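Local structure of Nadp(h)-dependent ketose reductase (Bemisia argentifolii, 1E3J) at residues P111-C116 with V294-N299; A149-L154 with P302-M307. The protein probably catalyses the zinc-dependent, NADP(H)-linked interconversion of fructose and sorbitol, as a medium-chain polyol dehydrogenase of the zinc-containing alcohol dehydrogenase family. All blocks are in the same frame, centred on the assembly; numbering follows the deposited sequence.

Contact 1: P111-C116 with V294-N299; sequences PDLTFC and VFRYCN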
ATOM      1  N   PRO A 111      -3.299 -23.295  -1.333  1.00 41.43           N
ATOM      2  CA  PRO A 111      -4.051 -24.415  -0.746  1.00 43.53           C
ATOM      3  C   PRO A 111      -3.383 -25.788  -0.882  1.00 46.35           C
ATOM      4  O   PRO A 111      -3.724 -26.698  -0.127  1.00 47.49           O
ATOM      5  CB  PRO A 111      -5.409 -24.369  -1.468  1.00 42.05           C
ATOM      6  CG  PRO A 111      -5.079 -23.728  -2.762  1.00 43.94           C
ATOM      7  CD  PRO A 111      -4.096 -22.622  -2.364  1.00 42.58           C
ATOM      8  N   ASP A 112      -2.467 -25.940  -1.845  1.00 45.72           N
ATOM      9  CA  ASP A 112      -1.787 -27.217  -2.033  1.00 45.69           C
ATOM     10  C   ASP A 112      -0.363 -27.103  -1.513  1.00 45.31           C
ATOM     11  O   ASP A 112       0.562 -27.741  -2.024  1.00 44.08           O
ATOM     12  CB  ASP A 112      -1.756 -27.635  -3.505  1.00 46.89           C
ATOM     13  CG  ASP A 112      -3.153 -27.767  -4.110  1.00 52.80           C
ATOM     14  OD1 ASP A 112      -4.110 -28.180  -3.398  1.00 54.07           O
ATOM     15  OD2 ASP A 112      -3.292 -27.461  -5.310  1.00 55.08           O
ATOM     16  N   LEU A 113      -0.186 -26.259  -0.507  1.00 43.92           N
ATOM     17  CA  LEU A 113       1.137 -26.103   0.079  1.00 45.67           C
ATOM     18  C   LEU A 113       1.560 -27.445   0.727  1.00 45.47           C
ATOM     19  O   LEU A 113       0.739 -28.133   1.353  1.00 43.97           O
ATOM     20  CB  LEU A 113       1.099 -25.027   1.178  1.00 43.01           C
ATOM     21  CG  LEU A 113       2.392 -24.620   1.887  1.00 41.99           C
ATOM     22  CD1 LEU A 113       3.184 -23.601   1.084  1.00 38.44           C
ATOM     23  CD2 LEU A 113       2.005 -23.985   3.188  1.00 43.06           C
ATOM     24  N   THR A 114       2.811 -27.838   0.560  1.00 45.09           N
ATOM     25  CA  THR A 114       3.254 -29.050   1.251  1.00 47.38           C
ATOM     26  C   THR A 114       4.200 -28.523   2.333  1.00 47.57           C
ATOM     27  O   THR A 114       5.272 -27.990   2.034  1.00 48.97           O
ATOM     28  CB  THR A 114       4.052 -29.995   0.361  1.00 47.20           C
ATOM     29  OG1 THR A 114       5.278 -29.351   0.002  1.00 48.52           O
ATOM     30  CG2 THR A 114       3.254 -30.376  -0.898  1.00 49.29           C
ATOM     31  N   PHE A 115       3.803 -28.639   3.587  1.00 46.57           N
ATOM     32  CA  PHE A 115       4.679 -28.156   4.656  1.00 46.80           C
ATOM     33  C   PHE A 115       5.320 -29.339   5.447  1.00 47.02           C
ATOM     34  O   PHE A 115       4.587 -30.221   5.946  1.00 46.21           O
ATOM     35  CB  PHE A 115       3.872 -27.254   5.591  1.00 43.26           C
ATOM     36  CG  PHE A 115       4.719 -26.437   6.491  1.00 44.03           C
ATOM     37  CD1 PHE A 115       5.177 -26.967   7.714  1.00 45.00           C
ATOM     38  CD2 PHE A 115       5.101 -25.149   6.119  1.00 41.63           C
ATOM     39  CE1 PHE A 115       6.008 -26.223   8.553  1.00 43.99           C
ATOM     40  CE2 PHE A 115       5.923 -24.392   6.929  1.00 44.68           C
ATOM     41  CZ  PHE A 115       6.387 -24.920   8.163  1.00 45.91           C
ATOM     42  N   CYS A 116       6.661 -29.371   5.526  1.00 46.03           N
ATOM     43  CA  CYS A 116       7.402 -30.435   6.256  1.00 49.01           C
ATOM     44  C   CYS A 116       6.822 -30.760   7.646  1.00 49.55           C
ATOM     45  O   CYS A 116       6.779 -29.881   8.513  1.00 50.45           O
ATOM     46  CB  CYS A 116       8.868 -30.036   6.502  1.00 46.82           C
ATOM     47  SG  CYS A 116       9.896 -29.858   5.020  1.00 52.86           S
ATOM     48  N   VAL A 294      -0.815 -13.858  11.283  1.00 42.85           N
ATOM     49  CA  VAL A 294       0.476 -14.078  10.671  1.00 43.55           C
ATOM     50  C   VAL A 294       0.508 -15.573  10.488  1.00 43.39           C
ATOM     51  O   VAL A 294       0.319 -16.305  11.444  1.00 42.30           O
ATOM     52  CB  VAL A 294       1.588 -13.724  11.626  1.00 44.46           C
ATOM     53  CG1 VAL A 294       2.925 -13.954  10.966  1.00 49.41           C
ATOM     54  CG2 VAL A 294       1.426 -12.314  12.092  1.00 46.62           C
ATOM     55  N   PHE A 295       0.692 -16.043   9.264  1.00 42.88           N
ATOM     56  CA  PHE A 295       0.761 -17.480   9.081  1.00 40.93           C
ATOM     57  C   PHE A 295       2.103 -17.862   8.486  1.00 41.34           C
ATOM     58  O   PHE A 295       2.310 -17.771   7.259  1.00 40.05           O
ATOM     59  CB  PHE A 295      -0.344 -17.962   8.176  1.00 42.72           C
ATOM     60  CG  PHE A 295      -0.373 -19.438   8.037  1.00 43.75           C
ATOM     61  CD1 PHE A 295      -0.588 -20.241   9.171  1.00 44.74           C
ATOM     62  CD2 PHE A 295      -0.144 -20.038   6.798  1.00 42.98           C
ATOM     63  CE1 PHE A 295      -0.578 -21.622   9.074  1.00 46.56           C
ATOM     64  CE2 PHE A 295      -0.132 -21.418   6.673  1.00 46.06           C
ATOM     65  CZ  PHE A 295      -0.348 -22.227   7.814  1.00 48.24           C
ATOM     66  N   ARG A 296       3.020 -18.282   9.360  1.00 37.38           N
ATOM     67  CA  ARG A 296       4.347 -18.669   8.921  1.00 36.18           C
ATOM     68  C   ARG A 296       5.085 -17.505   8.285  1.00 34.77           C
ATOM     69  O   ARG A 296       5.310 -16.508   8.934  1.00 34.34           O
ATOM     70  CB  ARG A 296       4.269 -19.843   7.942  1.00 38.15           C
ATOM     71  CG  ARG A 296       3.601 -21.060   8.573  1.00 42.90           C
ATOM     72  CD  ARG A 296       3.722 -22.259   7.705  1.00 46.07           C
ATOM     73  NE  ARG A 296       3.110 -23.447   8.292  1.00 47.49           N
ATOM     74  CZ  ARG A 296       2.299 -24.260   7.623  1.00 47.74           C
ATOM     75  NH1 ARG A 296       1.995 -24.003   6.357  1.00 46.86           N
ATOM     76  NH2 ARG A 296       1.830 -25.360   8.202  1.00 50.33           N
ATOM     77  N   TYR A 297       5.439 -17.630   7.010  1.00 32.63           N
ATOM     78  CA  TYR A 297       6.233 -16.624   6.326  1.00 32.62           C
ATOM     79  C   TYR A 297       6.063 -16.704   4.804  1.00 33.87           C
ATOM     80  O   TYR A 297       5.625 -17.738   4.250  1.00 32.68           O
ATOM     81  CB  TYR A 297       7.726 -16.812   6.688  1.00 30.70           C
ATOM     82  CG  TYR A 297       8.063 -18.272   6.971  1.00 34.04           C
ATOM     83  CD1 TYR A 297       8.058 -19.227   5.950  1.00 33.29           C
ATOM     84  CD2 TYR A 297       8.215 -18.725   8.308  1.00 31.32           C
ATOM     85  CE1 TYR A 297       8.169 -20.607   6.248  1.00 34.62           C
ATOM     86  CE2 TYR A 297       8.320 -20.053   8.599  1.00 31.08           C
ATOM     87  CZ  TYR A 297       8.289 -20.993   7.584  1.00 34.63           C
ATOM     88  OH  TYR A 297       8.291 -22.307   7.927  1.00 37.63           O
ATOM     89  N   CYS A 298       6.473 -15.622   4.150  1.00 34.36           N
ATOM     90  CA  CYS A 298       6.350 -15.465   2.707  1.00 37.05           C
ATOM     91  C   CYS A 298       7.470 -14.538   2.249  1.00 36.56           C
ATOM     92  O   CYS A 298       7.450 -13.331   2.546  1.00 34.29           O
ATOM     93  CB  CYS A 298       4.997 -14.800   2.439  1.00 41.63           C
ATOM     94  SG  CYS A 298       4.303 -15.093   0.836  1.00 48.12           S
ATOM     95  N   ASN A 299       8.462 -15.088   1.559  1.00 34.02           N
ATOM     96  CA  ASN A 299       9.570 -14.272   1.110  1.00 34.68           C
ATOM     97  C   ASN A 299      10.242 -13.571   2.278  1.00 34.66           C
ATOM     98  O   ASN A 299      10.829 -12.489   2.104  1.00 35.07           O
ATOM     99  CB  ASN A 299       9.073 -13.246   0.056  1.00 36.60           C
ATOM    100  CG  ASN A 299       8.391 -13.942  -1.139  1.00 39.27           C
ATOM    101  OD1 ASN A 299       8.982 -14.815  -1.781  1.00 39.70           O
ATOM    102  ND2 ASN A 299       7.144 -13.574  -1.417  1.00 39.56           N
TER

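Contact 2: A149-L154 with P302-M307; sequences ALLEPL and PIALEM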
ATOM      1  N   ALA A 149      19.159 -23.039  10.959  1.00 35.77           N
ATOM      2  CA  ALA A 149      17.971 -23.765  11.441  1.00 35.78           C
ATOM      3  C   ALA A 149      17.064 -22.814  12.203  1.00 31.97           C
ATOM      4  O   ALA A 149      15.847 -22.969  12.239  1.00 32.35           O
ATOM      5  CB  ALA A 149      18.373 -25.014  12.378  1.00 38.65           C
ATOM      6  N   LEU A 150      17.658 -21.809  12.802  1.00 32.58           N
ATOM      7  CA  LEU A 150      16.868 -20.839  13.533  1.00 35.27           C
ATOM      8  C   LEU A 150      16.214 -19.750  12.607  1.00 36.35           C
ATOM      9  O   LEU A 150      15.449 -18.885  13.081  1.00 34.80           O
ATOM     10  CB  LEU A 150      17.762 -20.201  14.581  1.00 37.12           C
ATOM     11  CG  LEU A 150      18.233 -21.189  15.686  1.00 38.33           C
ATOM     12  CD1 LEU A 150      19.563 -20.701  16.258  1.00 39.42           C
ATOM     13  CD2 LEU A 150      17.157 -21.338  16.780  1.00 36.62           C
ATOM     14  N   LEU A 151      16.495 -19.804  11.302  1.00 33.56           N
ATOM     15  CA  LEU A 151      15.906 -18.807  10.387  1.00 35.49           C
ATOM     16  C   LEU A 151      14.412 -19.073  10.211  1.00 35.00           C
ATOM     17  O   LEU A 151      13.679 -18.172   9.877  1.00 34.44           O
ATOM     18  CB  LEU A 151      16.572 -18.845   9.014  1.00 33.03           C
ATOM     19  CG  LEU A 151      18.053 -18.503   9.023  1.00 35.23           C
ATOM     20  CD1 LEU A 151      18.541 -18.436   7.577  1.00 36.80           C
ATOM     21  CD2 LEU A 151      18.275 -17.183   9.705  1.00 33.27           C
ATOM     22  N   GLU A 152      13.978 -20.318  10.434  1.00 35.49           N
ATOM     23  CA  GLU A 152      12.574 -20.672  10.294  1.00 35.72           C
ATOM     24  C   GLU A 152      11.767 -19.907  11.340  1.00 37.06           C
ATOM     25  O   GLU A 152      10.793 -19.256  10.990  1.00 38.08           O
ATOM     26  CB  GLU A 152      12.366 -22.194  10.419  1.00 36.68           C
ATOM     27  CG  GLU A 152      10.990 -22.738   9.951  1.00 37.60           C
ATOM     28  CD  GLU A 152       9.850 -22.506  10.949  1.00 42.80           C
ATOM     29  OE1 GLU A 152      10.107 -22.244  12.154  1.00 45.02           O
ATOM     30  OE2 GLU A 152       8.672 -22.622  10.547  1.00 43.55           O
ATOM     31  N   PRO A 153      12.131 -19.984  12.644  1.00 36.03           N
ATOM     32  CA  PRO A 153      11.296 -19.195  13.576  1.00 34.56           C
ATOM     33  C   PRO A 153      11.581 -17.678  13.501  1.00 34.31           C
ATOM     34  O   PRO A 153      10.689 -16.855  13.762  1.00 33.19           O
ATOM     35  CB  PRO A 153      11.616 -19.801  14.967  1.00 35.96           C
ATOM     36  CG  PRO A 153      12.993 -20.425  14.789  1.00 36.01           C
ATOM     37  CD  PRO A 153      12.901 -21.021  13.358  1.00 36.08           C
ATOM     38  N   LEU A 154      12.815 -17.284  13.179  1.00 31.79           N
ATOM     39  CA  LEU A 154      13.068 -15.845  13.048  1.00 32.15           C
ATOM     40  C   LEU A 154      12.180 -15.253  11.880  1.00 32.75           C
ATOM     41  O   LEU A 154      11.664 -14.137  11.987  1.00 31.96           O
ATOM     42  CB  LEU A 154      14.531 -15.594  12.752  1.00 29.61           C
ATOM     43  CG  LEU A 154      14.909 -14.131  12.511  1.00 33.09           C
ATOM     44  CD1 LEU A 154      14.443 -13.243  13.695  1.00 33.47           C
ATOM     45  CD2 LEU A 154      16.428 -14.021  12.346  1.00 30.50           C
ATOM     46  N   PRO A 302      14.942 -14.582   3.219  1.00 34.69           N
ATOM     47  CA  PRO A 302      16.139 -13.790   2.875  1.00 33.64           C
ATOM     48  C   PRO A 302      16.409 -12.635   3.821  1.00 33.22           C
ATOM     49  O   PRO A 302      17.576 -12.250   4.040  1.00 33.12           O
ATOM     50  CB  PRO A 302      15.861 -13.307   1.417  1.00 32.96           C
ATOM     51  CG  PRO A 302      14.888 -14.373   0.883  1.00 32.01           C
ATOM     52  CD  PRO A 302      13.960 -14.571   2.118  1.00 32.11           C
ATOM     53  N   ILE A 303      15.342 -12.058   4.365  1.00 31.83           N
ATOM     54  CA  ILE A 303      15.507 -10.957   5.299  1.00 31.95           C
ATOM     55  C   ILE A 303      16.041 -11.543   6.620  1.00 31.66           C
ATOM     56  O   ILE A 303      16.938 -10.988   7.245  1.00 33.05           O
ATOM     57  CB  ILE A 303      14.145 -10.273   5.614  1.00 34.20           C
ATOM     58  CG1 ILE A 303      13.438  -9.821   4.316  1.00 39.23           C
ATOM     59  CG2 ILE A 303      14.370  -9.141   6.590  1.00 32.19           C
ATOM     60  CD1 ILE A 303      14.075  -8.654   3.580  1.00 43.43           C
ATOM     61  N   ALA A 304      15.489 -12.672   7.051  1.00 31.41           N
ATOM     62  CA  ALA A 304      15.950 -13.247   8.317  1.00 34.10           C
ATOM     63  C   ALA A 304      17.432 -13.534   8.202  1.00 33.71           C
ATOM     64  O   ALA A 304      18.201 -13.208   9.099  1.00 32.28           O
ATOM     65  CB  ALA A 304      15.189 -14.524   8.642  1.00 34.66           C
ATOM     66  N   LEU A 305      17.825 -14.108   7.071  1.00 34.34           N
ATOM     67  CA  LEU A 305      19.214 -14.444   6.855  1.00 37.04           C
ATOM     68  C   LEU A 305      20.056 -13.178   6.890  1.00 39.58           C
ATOM     69  O   LEU A 305      21.098 -13.155   7.554  1.00 38.60           O
ATOM     70  CB  LEU A 305      19.369 -15.171   5.532  1.00 38.53           C
ATOM     71  CG  LEU A 305      20.823 -15.363   5.086  1.00 40.85           C
ATOM     72  CD1 LEU A 305      21.587 -16.267   6.045  1.00 36.06           C
ATOM     73  CD2 LEU A 305      20.803 -15.935   3.681  1.00 36.37           C
ATOM     74  N   GLU A 306      19.588 -12.106   6.232  1.00 41.08           N
ATOM     75  CA  GLU A 306      20.371 -10.862   6.256  1.00 44.10           C
ATOM     76  C   GLU A 306      20.467 -10.313   7.669  1.00 43.96           C
ATOM     77  O   GLU A 306      21.500  -9.730   8.007  1.00 44.13           O
ATOM     78  CB  GLU A 306      19.785  -9.779   5.342  1.00 46.94           C
ATOM     79  CG  GLU A 306      20.627  -8.466   5.230  1.00 51.02           C
ATOM     80  CD  GLU A 306      22.043  -8.689   4.673  1.00 55.42           C
ATOM     81  OE1 GLU A 306      22.203  -9.512   3.755  1.00 59.16           O
ATOM     82  OE2 GLU A 306      23.011  -8.039   5.133  1.00 57.82           O
ATOM     83  N   MET A 307      19.420 -10.479   8.497  1.00 41.40           N
ATOM     84  CA  MET A 307      19.521  -9.980   9.882  1.00 41.20           C
ATOM     85  C   MET A 307      20.639 -10.741  10.638  1.00 40.34           C
ATOM     86  O   MET A 307      21.439 -10.153  11.367  1.00 40.52           O
ATOM     87  CB  MET A 307      18.198 -10.149  10.662  1.00 41.00           C
ATOM     88  CG  MET A 307      17.033  -9.323  10.140  1.00 39.99           C
ATOM     89  SD  MET A 307      15.497  -9.808  10.937  1.00 42.52           S
ATOM     90  CE  MET A 307      14.343  -8.677  10.221  1.00 45.22           C
TER

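Contact 1: P111-C116 with V294-N299
The guanidinium group of R296 lies flat on the ring of F115, the two planes only 12° apart. R296 CZ sits 3.6 Å from the F115 ring centroid, over the face, which meets the geometry of a cation-pi stack. NE rides over the rim of the same face. F295 CZ covers the opposite face of the guanidinium, but the F295 ring is tilted well off that plane, so of the two aromatic rings only F115 stacks. At the guanidinium edge, L113 CD2 approaches NH1 to 3.2 Å. Extended from CG to NE, the arginine chain slides past F115 in the opposite direction, while F115 reaches it with CG anti to its own backbone N (chi1 -165°).

Y297 comes to F115 differently: its OH lies at the edge of the ring, near its plane, 3.2 Å from F115 CZ, and the two side chains cross at about a right angle. That hydroxyl is hydrogen-bonded to E152.

Farther out, F115 also meets the imidazole of H66, a zinc ligand, and its side chain is about 6 Å from a bound zinc ion. F295 N bonds to E288 of a second subunit. Strand 114-115 pairs with strand 93-94 beside the four-cysteine zinc lobe, so the stack joins that lobe and the wall of the H66 zinc site to the loop following strand 290-293 of the Rossmann-type sheet.

Contact 2: A149-L154 with P302-M307
L151 and L154, one helical turn apart, both direct their CB atoms toward helix 301-309, where A304 is the residue nearest L151 (CA to CA 5.9 Å). The apolar contacts fall into two groups. In the first, the A304 methyl fits against the two leucines: its CB is 3.9 Å from L154 CG and 4.2 Å from L151 CD2. L154 places its branch there with CG anti to the backbone N (chi1 177°). In the second, L151 divides its methyls between neighbours, CD1 meeting L305 CB at 3.9 Å while CD2 stays by A304.

Van der Waals contact with the backbone is the other kind: L154 CD2 lies 3.8 Å from A304 O, and L151 CD2 is 4.0 Å from the same oxygen. Alanine's short side chain brings helix 301-309 close to the start of helix 151-164, a helix-to-helix packing in which Y301 and V308 extend the apolar surface met by L151. Here the helix following the last strand of the Rossmann-type sheet rests on helix 151-164, whose first turn carries E152.

The two segments meet without polar bonds to each other; helical bonds run within each, such as L154 N to L150 O at 3.1 Å and M307 N to I303 O at 2.8 Å. The CB of E152 is directed away from helix 301-309, and its side chain touches E67. E152 is a zinc ligand in a structure of this protein, although no zinc is bound to it in this chain.

The centres of contacts 1 and 2 lie 15 Å apart, and their segments alternate along the chain: 111-116, 149-154, 294-299, then 302-307. Segments 294-299 and 302-307 follow one another closely, as the loop after strand 290-293 and the helix 301-309 it leads into, so both contacts join the chain just after this outermost strand of the parallel sheet to segments that come earlier in sequence. The contacts also touch through E152 of contact 2, which, besides its bond to contact 1, packs against F115 (CZ to OE2 4.0 Å). H66 adjoins contact 1 and E152 lies in contact 2, so both border the residues of the H66 zinc site.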